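Local structure of cell wall surface anchor family protein (Jo),Cell wall surface anchor family protein (In) (Streptococcus pneumoniae, 5MKC) at residues S39-G43 / Q44-L48. The protein is an engineered fusion of Jo and In, parts of a pneumococcal pilus adhesin that probably associate autocatalytically through a covalent isopeptide bond. Residues are numbered along the deposited sequence; the frame is centred on the assembly and turned at random.
With SO4 (sulfate ion), chain I.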
loop_
_atom_site.group_PDB
_atom_site.type_symbol
_atom_site.label_atom_id
_atom_site.label_comp_id
_atom_site.label_asym_id
_atom_site.label_seq_id
_atom_site.Cartn_x
_atom_site.Cartn_y
_atom_site.Cartn_z
ATOM N N SER A 39 -1.866 -18.682 -5.820
ATOM C CA SER A 39 -0.627 -18.475 -6.569
ATOM C C SER A 39 0.095 -19.769 -6.945
ATOM O O SER A 39 1.178 -19.732 -7.544
ATOM C CB SER A 39 0.320 -17.532 -5.811
ATOM O OG SER A 39 0.955 -18.149 -4.700
ATOM N N GLU A 40 -0.514 -20.905 -6.635
ATOM C CA GLU A 40 0.088 -22.198 -6.977
ATOM C C GLU A 40 0.054 -22.477 -8.474
ATOM O O GLU A 40 -0.976 -22.286 -9.120
ATOM C CB GLU A 40 -0.615 -23.349 -6.239
ATOM C CG GLU A 40 0.211 -24.627 -6.164
ATOM C CD GLU A 40 1.385 -24.516 -5.187
ATOM O OE1 GLU A 40 1.431 -23.559 -4.334
ATOM O OE2 GLU A 40 2.264 -25.409 -5.282
ATOM N N LYS A 41 1.177 -22.961 -8.999
ATOM C CA LYS A 41 1.316 -23.274 -10.414
ATOM C C LYS A 41 2.390 -24.334 -10.594
ATOM O O LYS A 41 3.552 -24.096 -10.256
ATOM C CB LYS A 41 1.745 -22.019 -11.176
ATOM C CG LYS A 41 2.120 -22.240 -12.623
ATOM C CD LYS A 41 0.877 -22.506 -13.449
ATOM C CE LYS A 41 1.218 -23.054 -14.822
ATOM N NZ LYS A 41 0.113 -22.739 -15.770
ATOM N N ASN A 42 2.016 -25.498 -11.131
ATOM C CA ASN A 42 2.970 -26.587 -11.321
ATOM C C ASN A 42 3.733 -26.934 -10.043
ATOM O O ASN A 42 4.950 -27.088 -10.088
ATOM C CB ASN A 42 3.982 -26.233 -12.423
ATOM C CG ASN A 42 3.330 -26.067 -13.777
ATOM O OD1 ASN A 42 2.374 -26.769 -14.096
ATOM N ND2 ASN A 42 3.845 -25.138 -14.581
ATOM N N GLY A 43 3.030 -27.033 -8.910
ATOM C CA GLY A 43 3.649 -27.429 -7.647
ATOM C C GLY A 43 4.554 -26.400 -6.968
ATOM O O GLY A 43 5.106 -26.677 -5.906
ATOM N N GLN A 44 4.726 -25.226 -7.582
ATOM C CA GLN A 44 5.450 -24.106 -6.969
ATOM C C GLN A 44 4.464 -22.955 -6.739
ATOM O O GLN A 44 3.437 -22.863 -7.418
ATOM C CB GLN A 44 6.601 -23.641 -7.883
ATOM C CG GLN A 44 7.781 -24.609 -7.998
ATOM C CD GLN A 44 8.605 -24.709 -6.711
ATOM O OE1 GLN A 44 8.167 -25.304 -5.715
ATOM N NE2 GLN A 44 9.803 -24.126 -6.727
ATOM N N HIS A 45 4.759 -22.066 -5.800
ATOM C CA HIS A 45 3.942 -20.868 -5.689
ATOM C C HIS A 45 4.648 -19.621 -6.226
ATOM O O HIS A 45 5.871 -19.487 -6.152
ATOM C CB HIS A 45 3.336 -20.683 -4.290
ATOM C CG HIS A 45 4.263 -21.003 -3.157
ATOM N ND1 HIS A 45 4.495 -22.292 -2.720
ATOM C CD2 HIS A 45 4.969 -20.195 -2.325
ATOM C CE1 HIS A 45 5.332 -22.265 -1.694
ATOM N NE2 HIS A 45 5.630 -21.005 -1.430
ATOM N N LYS A 46 3.865 -18.743 -6.843
ATOM C CA LYS A 46 4.419 -17.612 -7.581
ATOM C C LYS A 46 4.376 -16.295 -6.800
ATOM O O LYS A 46 4.898 -15.275 -7.259
ATOM C CB LYS A 46 3.664 -17.440 -8.888
ATOM C CG LYS A 46 3.921 -18.555 -9.885
ATOM C CD LYS A 46 3.042 -18.442 -11.123
ATOM C CE LYS A 46 3.153 -17.076 -11.783
ATOM N NZ LYS A 46 2.789 -17.132 -13.222
ATOM N N ALA A 47 3.775 -16.302 -5.624
ATOM C CA ALA A 47 3.664 -15.060 -4.854
ATOM C C ALA A 47 3.772 -15.270 -3.350
ATOM O O ALA A 47 3.340 -16.295 -2.825
ATOM C CB ALA A 47 2.376 -14.338 -5.197
ATOM N N LEU A 48 4.352 -14.282 -2.679
ATOM C CA LEU A 48 4.604 -14.350 -1.238
ATOM C C LEU A 48 4.155 -13.066 -0.552
ATOM O O LEU A 48 4.401 -11.979 -1.059
ATOM C CB LEU A 48 6.099 -14.543 -0.990
ATOM C CG LEU A 48 6.746 -15.770 -1.642
ATOM C CD1 LEU A 48 8.262 -15.714 -1.541
ATOM C CD2 LEU A 48 6.245 -17.023 -0.964
HETATM S S SO4 I . -3.501 -22.303 -4.182
HETATM O O1 SO4 I . -2.568 -23.403 -3.850
HETATM O O2 SO4 I . -3.183 -21.754 -5.525
HETATM O O3 SO4 I . -4.901 -22.786 -4.194
HETATM O O4 SO4 I . -3.370 -21.255 -3.140
#
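Lys-41 and Gln-44 close a tight two-residue beta hairpin, Lys-41 N giving a nearly straight hydrogen bond of 2.8 Å to Gln-44 O and Gln-44 N returning one of 3.1 Å to Lys-41 O. Between them Asn-42 and Gly-43 form a type I' turn, whose positive phi asparagine and glycine tolerate well. One step back, Glu-40 and His-45 make the non-hydrogen-bonded pair. With CG of Glu-40 anti to the backbone N (chi1 -161°), OE1 lies 3.4 Å from CB of His-45, near the imidazole plane and at its edge, and makes a long, weak ion pair with Lys-35. The aliphatic parts of Lys-41 and Lys-46 run side by side, CB of Lys-41 3.8 Å from CD of Lys-46. Ser-39 O accepts from Lys-46 N at 2.9 Å, and small Ser-39 fits against Ala-47, its OG held by Val-36 O. A sulfate, likely from the crystallisation solution, accepts from Glu-40 N. Farther out, Tyr-18 stacks on His-45, and Lys-46 NZ makes a salt bridge to Asp-230 and hydrogen bonds to Leu-72 O and Asn-75 OD1. The hairpin joins short strand 40-41 to the start of strand 44-57, which pairs onward with strands 29-35, 60-69 and 227-228.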